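Local coordinates for protein DNA methyltransferase (Nicotiana tabacum, PDB 4ONQ) that probably transfers methyl groups to cytosines in DNA, as plant DRM-type methyltransferases do, the chain being the catalytic domain with a sinefungin-filled cofactor pocket, at residues V26-V35 with I83-R91. The protein carries 5 engineered substitutions. Sequence-based numbering, arbitrary orientation.
Sequences VRRTLPSQAV and IHNLPVENR. Engineered in segment 26-35: Ser32 (natural residue Glu).
Val26 packs its carbonyl O (3.4 Å) and CG1 (4.2 Å) against Val88 CG1; short apolar branches fit this partly exposed spot. Beside it Arg27 holds its NE 4.4 Å from Glu89 OE1, opposite charges too far apart for a salt bridge. Arg28 reaches in instead: its CG stands anti to the backbone N (chi1 174°), and a bend at chi3 of 70° turns the guanidinium into the loop leaving strand 79-84. There NH2 gives a weak, bent hydrogen bond to Leu86 O (2.7 Å), and NH1 lies 2.9 Å from His84 O and over one face of the His84 ring, whose NE2 is bonded to Glu66. With an alanine here, Leu86 O would probably lose its guanidinium donor and the imidazole face its cover. Leu30 CD1, beside Asn85 CA, and Val88 CG2 sandwich the flat guanidinium from opposite faces, Leu30 toward the rim. Ala34 O accepts from Asn85 ND2 (3.1 Å, 160° at the hydrogen), in the amide plane; ND2 also donates to Pro38 O and OD1 accepts from Phe40 N, uses that suit an amide. Two oppositely directed bonds, one weak, thus join the loop before strand 39-45 to the chain just past strand 79-84, through side-chain N-H groups and main-chain carbonyls, not backbone pairing.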
loop_
_atom_site.group_PDB
_atom_site.type_symbol
_atom_site.label_atom_id
_atom_site.label_comp_id
_atom_site.label_asym_id
_atom_site.label_seq_id
_atom_site.Cartn_x
_atom_site.Cartn_y
_atom_site.Cartn_z
ATOM N N VAL A 26 -21.197 -10.079 -1.847
ATOM C CA VAL A 26 -20.587 -8.758 -1.766
ATOM C C VAL A 26 -21.189 -7.964 -0.604
ATOM O O VAL A 26 -21.065 -6.762 -0.522
ATOM C CB VAL A 26 -20.860 -7.994 -3.046
ATOM C CG1 VAL A 26 -19.969 -6.797 -3.149
ATOM C CG2 VAL A 26 -20.641 -8.880 -4.225
ATOM N N ARG A 27 -21.869 -8.652 0.297
ATOM C CA ARG A 27 -22.537 -8.004 1.421
ATOM C C ARG A 27 -21.722 -8.111 2.721
ATOM O O ARG A 27 -20.887 -8.996 2.896
ATOM C CB ARG A 27 -23.948 -8.597 1.586
ATOM C CG ARG A 27 -24.798 -8.000 2.684
ATOM C CD ARG A 27 -25.618 -6.852 2.151
ATOM N NE ARG A 27 -26.563 -7.306 1.137
ATOM C CZ ARG A 27 -27.736 -7.864 1.415
ATOM N NH1 ARG A 27 -28.539 -8.250 0.433
ATOM N NH2 ARG A 27 -28.105 -8.036 2.677
ATOM N N ARG A 28 -21.936 -7.175 3.628
ATOM C CA ARG A 28 -21.362 -7.306 4.948
ATOM C C ARG A 28 -22.270 -6.581 5.908
ATOM O O ARG A 28 -22.734 -5.479 5.618
ATOM C CB ARG A 28 -19.951 -6.724 5.005
ATOM C CG ARG A 28 -19.376 -6.713 6.409
ATOM C CD ARG A 28 -17.964 -6.167 6.444
ATOM N NE ARG A 28 -17.908 -4.733 6.179
ATOM C CZ ARG A 28 -16.797 -4.010 6.272
ATOM N NH1 ARG A 28 -15.662 -4.592 6.635
ATOM N NH2 ARG A 28 -16.819 -2.709 6.013
ATOM N N THR A 29 -22.482 -7.185 7.051
ATOM C CA THR A 29 -23.248 -6.540 8.073
ATOM C C THR A 29 -22.314 -6.162 9.212
ATOM O O THR A 29 -21.718 -6.998 9.860
ATOM C CB THR A 29 -24.437 -7.411 8.503
ATOM O OG1 THR A 29 -25.560 -7.124 7.657
ATOM C CG2 THR A 29 -24.838 -7.117 9.915
ATOM N N LEU A 30 -22.164 -4.869 9.403
ATOM C CA LEU A 30 -21.271 -4.373 10.436
ATOM C C LEU A 30 -21.847 -4.616 11.820
ATOM O O LEU A 30 -23.020 -4.326 12.070
ATOM C CB LEU A 30 -21.008 -2.876 10.253
ATOM C CG LEU A 30 -19.698 -2.479 9.571
ATOM C CD1 LEU A 30 -18.563 -3.362 10.062
ATOM C CD2 LEU A 30 -19.817 -2.524 8.057
ATOM N N PRO A 31 -21.027 -5.184 12.715
ATOM C CA PRO A 31 -21.352 -5.194 14.144
ATOM C C PRO A 31 -21.754 -3.796 14.604
ATOM O O PRO A 31 -21.163 -2.824 14.140
ATOM C CB PRO A 31 -20.034 -5.610 14.793
ATOM C CG PRO A 31 -19.288 -6.388 13.716
ATOM C CD PRO A 31 -19.933 -6.113 12.384
ATOM N N SER A 32 -22.755 -3.695 15.472
ATOM C CA SER A 32 -23.319 -2.403 15.871
ATOM C C SER A 32 -22.282 -1.436 16.432
ATOM O O SER A 32 -22.346 -0.235 16.188
ATOM C CB SER A 32 -24.439 -2.610 16.896
ATOM O OG SER A 32 -24.903 -1.381 17.427
ATOM N N GLN A 33 -21.342 -1.965 17.201
ATOM C CA GLN A 33 -20.311 -1.146 17.832
ATOM C C GLN A 33 -19.262 -0.702 16.817
ATOM O O GLN A 33 -18.574 0.304 17.004
ATOM C CB GLN A 33 -19.642 -1.909 18.984
ATOM C CG GLN A 33 -18.769 -3.096 18.561
ATOM C CD GLN A 33 -19.562 -4.336 18.170
ATOM O OE1 GLN A 33 -20.723 -4.251 17.768
ATOM N NE2 GLN A 33 -18.930 -5.500 18.286
ATOM N N ALA A 34 -19.156 -1.460 15.731
ATOM C CA ALA A 34 -18.167 -1.198 14.698
ATOM C C ALA A 34 -18.554 -0.017 13.812
ATOM O O ALA A 34 -17.727 0.499 13.062
ATOM C CB ALA A 34 -17.946 -2.447 13.854
ATOM N N VAL A 35 -19.809 0.415 13.904
ATOM C CA VAL A 35 -20.302 1.500 13.059
ATOM C C VAL A 35 -19.997 2.865 13.675
ATOM O O VAL A 35 -19.080 3.001 14.485
ATOM C CB VAL A 35 -21.821 1.374 12.790
ATOM C CG1 VAL A 35 -22.618 1.731 14.039
ATOM C CG2 VAL A 35 -22.231 2.283 11.653
ATOM N N ILE A 83 -8.885 -4.447 7.742
ATOM C CA ILE A 83 -10.007 -4.360 8.663
ATOM C C ILE A 83 -10.574 -2.957 8.583
ATOM O O ILE A 83 -9.862 -1.991 8.833
ATOM C CB ILE A 83 -9.563 -4.604 10.112
ATOM C CG1 ILE A 83 -8.803 -5.926 10.226
ATOM C CG2 ILE A 83 -10.770 -4.564 11.049
ATOM C CD1 ILE A 83 -9.682 -7.106 10.557
ATOM N N HIS A 84 -11.852 -2.832 8.243
ATOM C CA HIS A 84 -12.451 -1.508 8.136
ATOM C C HIS A 84 -13.956 -1.510 8.389
ATOM O O HIS A 84 -14.583 -2.565 8.458
ATOM C CB HIS A 84 -12.137 -0.898 6.769
ATOM C CG HIS A 84 -12.627 -1.715 5.617
ATOM N ND1 HIS A 84 -13.879 -1.549 5.065
ATOM C CD2 HIS A 84 -12.033 -2.707 4.911
ATOM C CE1 HIS A 84 -14.033 -2.400 4.066
ATOM N NE2 HIS A 84 -12.929 -3.116 3.954
ATOM N N ASN A 85 -14.522 -0.315 8.530
ATOM C CA ASN A 85 -15.955 -0.156 8.738
ATOM C C ASN A 85 -16.591 0.708 7.648
ATOM O O ASN A 85 -17.582 1.399 7.883
ATOM C CB ASN A 85 -16.234 0.427 10.127
ATOM C CG ASN A 85 -15.658 1.828 10.307
ATOM O OD1 ASN A 85 -14.906 2.324 9.463
ATOM N ND2 ASN A 85 -15.999 2.465 11.422
ATOM N N LEU A 86 -16.007 0.662 6.455
ATOM C CA LEU A 86 -16.491 1.433 5.316
ATOM C C LEU A 86 -17.629 0.695 4.643
ATOM O O LEU A 86 -17.724 -0.525 4.752
ATOM C CB LEU A 86 -15.370 1.607 4.289
ATOM C CG LEU A 86 -14.074 2.236 4.795
ATOM C CD1 LEU A 86 -12.926 1.990 3.819
ATOM C CD2 LEU A 86 -14.285 3.719 5.023
ATOM N N PRO A 87 -18.497 1.435 3.937
ATOM C CA PRO A 87 -19.444 0.774 3.037
ATOM C C PRO A 87 -18.670 0.036 1.956
ATOM O O PRO A 87 -17.573 0.456 1.582
ATOM C CB PRO A 87 -20.243 1.937 2.439
ATOM C CG PRO A 87 -19.437 3.165 2.722
ATOM C CD PRO A 87 -18.700 2.891 3.987
ATOM N N VAL A 88 -19.241 -1.051 1.460
ATOM C CA VAL A 88 -18.527 -1.965 0.582
ATOM C C VAL A 88 -19.065 -1.852 -0.848
ATOM O O VAL A 88 -18.435 -2.286 -1.815
ATOM C CB VAL A 88 -18.584 -3.407 1.175
ATOM C CG1 VAL A 88 -18.582 -4.484 0.107
ATOM C CG2 VAL A 88 -17.427 -3.613 2.149
ATOM N N GLU A 89 -20.213 -1.204 -0.985
ATOM C CA GLU A 89 -20.850 -1.081 -2.290
ATOM C C GLU A 89 -20.593 0.280 -2.930
ATOM O O GLU A 89 -20.264 1.249 -2.241
ATOM C CB GLU A 89 -22.351 -1.355 -2.174
ATOM C CG GLU A 89 -22.671 -2.757 -1.680
ATOM C CD GLU A 89 -24.116 -2.911 -1.248
ATOM O OE1 GLU A 89 -24.504 -4.033 -0.857
ATOM O OE2 GLU A 89 -24.862 -1.910 -1.298
ATOM N N ASN A 90 -20.746 0.331 -4.252
ATOM C CA ASN A 90 -20.483 1.532 -5.043
ATOM C C ASN A 90 -19.022 1.970 -4.991
ATOM O O ASN A 90 -18.719 3.161 -4.906
ATOM C CB ASN A 90 -21.415 2.676 -4.640
ATOM C CG ASN A 90 -22.878 2.294 -4.742
ATOM O OD1 ASN A 90 -23.306 1.680 -5.722
ATOM N ND2 ASN A 90 -23.652 2.646 -3.722
ATOM N N ARG A 91 -18.125 0.990 -5.035
ATOM C CA ARG A 91 -16.696 1.250 -5.108
ATOM C C ARG A 91 -16.306 1.433 -6.563
ATOM O O ARG A 91 -16.751 0.683 -7.429
ATOM C CB ARG A 91 -15.909 0.070 -4.539
ATOM C CG ARG A 91 -16.005 -0.103 -3.042
ATOM C CD ARG A 91 -15.383 -1.425 -2.630
ATOM N NE ARG A 91 -15.117 -1.479 -1.199
ATOM C CZ ARG A 91 -14.582 -2.524 -0.576
ATOM N NH1 ARG A 91 -14.254 -3.613 -1.265
ATOM N NH2 ARG A 91 -14.372 -2.478 0.735
#